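PDB 2R78: sensor protein from Geobacter sulfurreducens PCA, which is probably a sensor histidine kinase that transfers phosphate from ATP to a protein histidine, represented here by its PAS sensory domain. Local coordinates for residues 31-36 with 54-59; 82-87 with 94-99. All coordinates share one frame; numbering follows the deposited sequence.

Contact 1 (31-36 with 54-59); sequences GHYLDV and LDWGVL. With ACT (acetate ion), chain G.
A single beta bridge between H32 and D55 joins the residue leading into edge strand 33-36 to the loop that follows helix 48-51, on the side of the PAS fold where helices and connecting loops cover the sheet. W56 N donates to G31 O over 2.8 Å, and a weak bond runs from Y33 N to L54 O. Glycine suits position 31: its backbone angles would jam a side chain against the preceding carbonyl, and a CB would also press on W56 CB. H32 ND1 gives a 2.9 Å bond to D55 OD1; the oxygen lies in the ring plane, but the donor comes from above the carboxylate plane, the two planes being 61° apart. Y33 swings CG beside its own backbone N (chi1 -76°), which lays the ring along the loop, its CD2 edge 3.3 Å from L54 O and 4.0 Å from L54 CB. The phenol OH lies at the edge of the W56 indole, 3.5 Å from CE3, and donates to acetate O over 2.7 Å. G57 N donates to that same oxygen at 3.0 Å, and S60 OG also bonds the acetate, which probably came from the crystallisation liquor. A leucine in place of Y33 would probably leave this oxygen without its phenol donor and open a gap beside W56. G57, third in the type II turn from D55 to V58, has a positive phi that a side chain would strain. Around the contact, F51 of helix 48-51 meets Y33 edge-to-face, F25 of strand 23-27 touches Y33 and W56, and S71 of helix 67-76 accepts W56 NE1.

Contact 2 (82-87 with 94-99); sequences REERTV and QLTVEL
The R82 guanidinium and the E98 carboxylate are the flat groups that come near each other, their planes 34° apart. E98 OE1 stands obliquely to the guanidinium, well out of its plane and 4.2 Å from NH1, so any attraction is probably one of charge alone, with no N-H pointing at the oxygen. The closer touch is from the R82 methylene CD to the E98 carboxylate carbon CD, 3.7 Å. E98 extends from a CG anti to the backbone N (chi1 -174°), which carries its carboxylate towards R82, while one water donates to both E98 OE2 and E84 OE2 and so bridges the two carboxylates, probably easing their repulsion. These acids suit a partly exposed face, also touched by V116, where T86 and T96 sit with their OG1 atoms 3.2 Å apart; beside them T86 CG2 packs on Q94 CG.

Between the two faces, the strands form a regular antiparallel hairpin ladder. Paired N-H...O bonds link E83 with L99, R85 with V97 and V87 with L95, and the straightest, V97 N to R85 O, reaches 179°. E84-E98 and T86-T96 are the non-hydrogen-bonded pairs between them. The other face is more apolar: V87 CG1 meets L95 CD2 at 4.0 Å, the two side chains running side by side, and R85 lays its CG on L99 CD1 at 3.5 Å. R85 then bends at chi2 and chi3 to carry its charged end away from the neighbouring strand, to S60 and over W67 in a cation-pi contact, a role suited to a long chain that is apolar at its base. E83 accepts from W67 NE1 on this face. Strand 81-88 is outermost in the chain's sheet; strand 94-103 lies between it and strand 109-115, whose R114 bonds the E98 backbone, and I21 of the second subunit packs on R82 and E98.

Overall arrangement
Contact 1 is partly buried and lies nearer the centre of the chain, whereas contact 2 is largely a surface contact between two strands of the PAS sheet. They involve opposite outermost strands, 33-36 and 81-88. Contact 1 ties its strand to a loop by one bridge, with aromatic packing and a His-carboxylate bond; contact 2 relies on a continuous backbone ladder, with acids and hydroxyls on one face, and V87, L95, V97 and L99 beside E83 and R85 on the other. The loop 54-59 brings the two together: L59 CB lies 3.9 Å from V87 CG1, and W56 CH2 lies 4.1 Å from L99 CD1, so V87 and L99 of the hairpin touch the loop of contact 1.

Contact 1 (31-36 with 54-59)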
loop_
_atom_site.group_PDB
_atom_site.type_symbol
_atom_site.label_atom_id
_atom_site.label_comp_id
_atom_site.label_asym_id
_atom_site.label_seq_id
_atom_site.Cartn_x
_atom_site.Cartn_y
_atom_site.Cartn_z
ATOM N N GLY B 31 4.480 -9.931 -18.405
ATOM C CA GLY B 31 5.167 -10.424 -17.214
ATOM C C GLY B 31 6.539 -9.871 -16.925
ATOM O O GLY B 31 7.232 -10.351 -16.028
ATOM N N HIS B 32 6.939 -8.834 -17.662
ATOM C CA HIS B 32 8.203 -8.170 -17.408
ATOM C C HIS B 32 8.023 -7.198 -16.246
ATOM O O HIS B 32 7.116 -6.344 -16.277
ATOM C CB HIS B 32 8.658 -7.383 -18.627
ATOM C CG HIS B 32 8.717 -8.183 -19.890
ATOM N ND1 HIS B 32 9.490 -9.311 -20.020
ATOM C CD2 HIS B 32 8.108 -8.000 -21.088
ATOM C CE1 HIS B 32 9.361 -9.794 -21.247
ATOM N NE2 HIS B 32 8.526 -9.019 -21.915
ATOM N N TYR B 33 8.852 -7.342 -15.220
ATOM C CA TYR B 33 8.818 -6.408 -14.095
ATOM C C TYR B 33 9.288 -5.021 -14.564
ATOM O O TYR B 33 10.333 -4.898 -15.202
ATOM C CB TYR B 33 9.623 -6.921 -12.914
ATOM C CG TYR B 33 8.936 -8.022 -12.115
ATOM C CD1 TYR B 33 7.926 -7.733 -11.212
ATOM C CD2 TYR B 33 9.311 -9.341 -12.232
ATOM C CE1 TYR B 33 7.328 -8.738 -10.443
ATOM C CE2 TYR B 33 8.681 -10.366 -11.473
ATOM C CZ TYR B 33 7.724 -10.056 -10.572
ATOM O OH TYR B 33 7.078 -11.014 -9.789
ATOM N N LEU B 34 8.474 -4.006 -14.249
ATOM C CA LEU B 34 8.697 -2.593 -14.655
ATOM C C LEU B 34 9.121 -1.685 -13.481
ATOM O O LEU B 34 9.915 -0.719 -13.659
ATOM C CB LEU B 34 7.427 -2.012 -15.270
ATOM C CG LEU B 34 6.824 -2.621 -16.552
ATOM C CD1 LEU B 34 5.631 -1.862 -16.984
ATOM C CD2 LEU B 34 7.845 -2.661 -17.674
ATOM N N ASP B 35 8.603 -1.971 -12.294
ATOM C CA ASP B 35 9.049 -1.261 -11.093
ATOM C C ASP B 35 8.800 -2.122 -9.869
ATOM O O ASP B 35 7.971 -3.060 -9.915
ATOM C CB ASP B 35 8.331 0.088 -10.972
ATOM C CG ASP B 35 9.121 1.138 -10.202
ATOM O OD1 ASP B 35 10.198 0.812 -9.606
ATOM O OD2 ASP B 35 8.635 2.313 -10.187
ATOM N N VAL B 36 9.539 -1.826 -8.802
ATOM C CA VAL B 36 9.476 -2.556 -7.530
ATOM C C VAL B 36 9.817 -1.604 -6.405
ATOM O O VAL B 36 10.711 -0.759 -6.538
ATOM C CB VAL B 36 10.445 -3.776 -7.435
ATOM C CG1 VAL B 36 9.965 -4.867 -8.355
ATOM C CG2 VAL B 36 11.898 -3.350 -7.697
ATOM N N LEU B 54 14.105 -9.493 -13.987
ATOM C CA LEU B 54 13.276 -10.686 -13.778
ATOM C C LEU B 54 11.960 -10.613 -14.541
ATOM O O LEU B 54 11.384 -9.531 -14.819
ATOM C CB LEU B 54 12.978 -10.900 -12.290
ATOM C CG LEU B 54 14.087 -11.272 -11.293
ATOM C CD1 LEU B 54 13.635 -11.124 -9.857
ATOM C CD2 LEU B 54 14.560 -12.707 -11.530
ATOM N N ASP B 55 11.479 -11.800 -14.860
ATOM C CA ASP B 55 10.161 -11.990 -15.376
ATOM C C ASP B 55 9.335 -12.811 -14.390
ATOM O O ASP B 55 9.872 -13.617 -13.598
ATOM C CB ASP B 55 10.220 -12.714 -16.689
ATOM C CG ASP B 55 10.917 -11.898 -17.766
ATOM O OD1 ASP B 55 10.736 -10.654 -17.789
ATOM O OD2 ASP B 55 11.657 -12.520 -18.543
ATOM N N TRP B 56 8.033 -12.568 -14.481
ATOM C CA TRP B 56 7.016 -13.211 -13.689
ATOM C C TRP B 56 7.219 -14.701 -13.733
ATOM O O TRP B 56 7.326 -15.270 -14.817
ATOM C CB TRP B 56 5.655 -12.878 -14.263
ATOM C CG TRP B 56 4.458 -13.498 -13.659
ATOM C CD1 TRP B 56 3.595 -14.328 -14.278
ATOM C CD2 TRP B 56 3.861 -13.169 -12.392
ATOM N NE1 TRP B 56 2.534 -14.593 -13.469
ATOM C CE2 TRP B 56 2.665 -13.895 -12.296
ATOM C CE3 TRP B 56 4.228 -12.335 -11.332
ATOM C CZ2 TRP B 56 1.822 -13.815 -11.173
ATOM C CZ3 TRP B 56 3.430 -12.301 -10.204
ATOM C CH2 TRP B 56 2.223 -13.010 -10.144
ATOM N N GLY B 57 7.326 -15.295 -12.540
ATOM C CA GLY B 57 7.426 -16.744 -12.412
ATOM C C GLY B 57 8.808 -17.307 -12.025
ATOM O O GLY B 57 8.929 -18.364 -11.453
ATOM N N VAL B 58 9.844 -16.549 -12.303
ATOM C CA VAL B 58 11.199 -17.002 -12.028
ATOM C C VAL B 58 11.432 -17.143 -10.514
ATOM O O VAL B 58 11.874 -18.181 -10.042
ATOM C CB VAL B 58 12.191 -15.997 -12.637
ATOM C CG1 VAL B 58 13.628 -16.311 -12.185
ATOM C CG2 VAL B 58 12.055 -15.997 -14.185
ATOM N N LEU B 59 11.052 -16.122 -9.740
ATOM C CA LEU B 59 11.299 -16.164 -8.298
ATOM C C LEU B 59 10.525 -17.293 -7.653
ATOM O O LEU B 59 11.015 -17.895 -6.720
ATOM C CB LEU B 59 10.897 -14.871 -7.583
ATOM C CG LEU B 59 11.905 -13.735 -7.765
ATOM C CD1 LEU B 59 11.267 -12.418 -7.373
ATOM C CD2 LEU B 59 13.132 -13.981 -6.920
HETATM C C ACT G . 6.978 -14.564 -9.288
HETATM O O ACT G . 7.486 -13.676 -10.021
HETATM O OXT ACT G . 7.347 -15.756 -9.520
HETATM C CH3 ACT G . 5.973 -14.211 -8.202
#

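Contact 2 (82-87 with 94-99)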
loop_
_atom_site.group_PDB
_atom_site.type_symbol
_atom_site.label_atom_id
_atom_site.label_comp_id
_atom_site.label_asym_id
_atom_site.label_seq_id
_atom_site.Cartn_x
_atom_site.Cartn_y
_atom_site.Cartn_z
ATOM N N ARG B 82 -5.160 -13.691 -6.290
ATOM C CA ARG B 82 -4.936 -13.668 -4.865
ATOM C C ARG B 82 -4.563 -15.074 -4.459
ATOM O O ARG B 82 -5.431 -15.961 -4.366
ATOM C CB ARG B 82 -6.182 -13.245 -4.107
ATOM C CG ARG B 82 -6.059 -13.356 -2.613
ATOM C CD ARG B 82 -5.129 -12.326 -2.027
ATOM N NE ARG B 82 -5.607 -10.970 -2.320
ATOM C CZ ARG B 82 -6.383 -10.217 -1.538
ATOM N NH1 ARG B 82 -6.839 -10.649 -0.357
ATOM N NH2 ARG B 82 -6.721 -9.007 -1.959
ATOM N N GLU B 83 -3.272 -15.271 -4.289
ATOM C CA GLU B 83 -2.773 -16.554 -3.863
ATOM C C GLU B 83 -1.373 -16.448 -3.293
ATOM O O GLU B 83 -0.665 -15.432 -3.494
ATOM C CB GLU B 83 -2.833 -17.536 -5.029
ATOM C CG GLU B 83 -1.895 -17.288 -6.140
ATOM C CD GLU B 83 -2.240 -18.130 -7.394
ATOM O OE1 GLU B 83 -1.611 -19.204 -7.593
ATOM O OE2 GLU B 83 -3.184 -17.744 -8.149
ATOM N N GLU B 84 -0.989 -17.483 -2.553
ATOM C CA GLU B 84 0.305 -17.519 -1.928
ATOM C C GLU B 84 1.315 -18.146 -2.868
ATOM O O GLU B 84 1.004 -19.089 -3.614
ATOM C CB GLU B 84 0.224 -18.316 -0.641
ATOM C CG GLU B 84 -0.689 -17.683 0.406
ATOM C CD GLU B 84 -0.682 -18.408 1.721
ATOM O OE1 GLU B 84 0.009 -19.457 1.801
ATOM O OE2 GLU B 84 -1.424 -17.956 2.637
ATOM N N ARG B 85 2.541 -17.636 -2.803
ATOM C CA ARG B 85 3.642 -18.206 -3.536
ATOM C C ARG B 85 4.899 -18.243 -2.676
ATOM O O ARG B 85 5.168 -17.307 -1.946
ATOM C CB ARG B 85 3.930 -17.384 -4.791
ATOM C CG ARG B 85 2.828 -17.462 -5.783
ATOM C CD ARG B 85 2.708 -18.816 -6.390
ATOM N NE ARG B 85 3.766 -19.178 -7.349
ATOM C CZ ARG B 85 3.834 -20.360 -7.949
ATOM N NH1 ARG B 85 2.907 -21.307 -7.693
ATOM N NH2 ARG B 85 4.787 -20.621 -8.814
ATOM N N THR B 86 5.632 -19.343 -2.757
ATOM C CA THR B 86 6.986 -19.424 -2.194
ATOM C C THR B 86 7.979 -18.825 -3.196
ATOM O O THR B 86 7.839 -19.043 -4.415
ATOM C CB THR B 86 7.370 -20.872 -1.871
ATOM O OG1 THR B 86 6.447 -21.422 -0.909
ATOM C CG2 THR B 86 8.796 -20.933 -1.339
ATOM N N VAL B 87 8.896 -18.008 -2.674
ATOM C CA VAL B 87 9.934 -17.350 -3.480
ATOM C C VAL B 87 11.281 -17.912 -3.041
ATOM O O VAL B 87 11.513 -18.089 -1.844
ATOM C CB VAL B 87 9.843 -15.803 -3.296
ATOM C CG1 VAL B 87 11.108 -15.070 -3.727
ATOM C CG2 VAL B 87 8.614 -15.284 -4.054
ATOM N N GLN B 94 14.470 -18.419 1.099
ATOM C CA GLN B 94 13.120 -18.879 0.770
ATOM C C GLN B 94 12.130 -18.115 1.652
ATOM O O GLN B 94 12.339 -17.996 2.853
ATOM C CB GLN B 94 13.026 -20.375 1.036
ATOM C CG GLN B 94 11.773 -21.063 0.558
ATOM C CD GLN B 94 11.795 -22.588 0.804
ATOM O OE1 GLN B 94 12.852 -23.238 0.758
ATOM N NE2 GLN B 94 10.633 -23.158 1.044
ATOM N N LEU B 95 11.084 -17.558 1.059
ATOM C CA LEU B 95 10.023 -16.956 1.840
ATOM C C LEU B 95 8.702 -17.221 1.174
ATOM O O LEU B 95 8.646 -17.404 -0.036
ATOM C CB LEU B 95 10.201 -15.461 2.021
ATOM C CG LEU B 95 10.399 -14.544 0.823
ATOM C CD1 LEU B 95 10.245 -13.064 1.243
ATOM C CD2 LEU B 95 11.767 -14.778 0.209
ATOM N N THR B 96 7.642 -17.183 1.968
ATOM C CA THR B 96 6.282 -17.377 1.452
ATOM C C THR B 96 5.535 -16.068 1.610
ATOM O O THR B 96 5.552 -15.434 2.671
ATOM C CB THR B 96 5.547 -18.534 2.126
ATOM O OG1 THR B 96 6.291 -19.732 1.862
ATOM C CG2 THR B 96 4.167 -18.697 1.564
ATOM N N VAL B 97 4.947 -15.654 0.510
ATOM C CA VAL B 97 4.186 -14.424 0.465
ATOM C C VAL B 97 2.807 -14.634 -0.083
ATOM O O VAL B 97 2.544 -15.608 -0.809
ATOM C CB VAL B 97 4.883 -13.337 -0.345
ATOM C CG1 VAL B 97 6.261 -13.030 0.273
ATOM C CG2 VAL B 97 5.016 -13.730 -1.816
ATOM N N GLU B 98 1.887 -13.756 0.319
ATOM C CA GLU B 98 0.593 -13.725 -0.316
ATOM C C GLU B 98 0.622 -12.642 -1.370
ATOM O O GLU B 98 0.891 -11.474 -1.045
ATOM C CB GLU B 98 -0.508 -13.396 0.663
ATOM C CG GLU B 98 -1.859 -13.506 0.017
ATOM C CD GLU B 98 -2.960 -13.010 0.910
ATOM O OE1 GLU B 98 -3.064 -11.769 1.093
ATOM O OE2 GLU B 98 -3.707 -13.869 1.423
ATOM N N LEU B 99 0.307 -13.025 -2.599
ATOM C CA LEU B 99 0.318 -12.099 -3.714
ATOM C C LEU B 99 -1.110 -11.684 -4.078
ATOM O O LEU B 99 -2.003 -12.523 -4.132
ATOM C CB LEU B 99 0.976 -12.739 -4.938
ATOM C CG LEU B 99 2.418 -13.226 -4.845
ATOM C CD1 LEU B 99 2.799 -13.955 -6.174
ATOM C CD2 LEU B 99 3.402 -12.103 -4.546
HETATM O O HOH W 1 -1.925 -15.436 3.478
#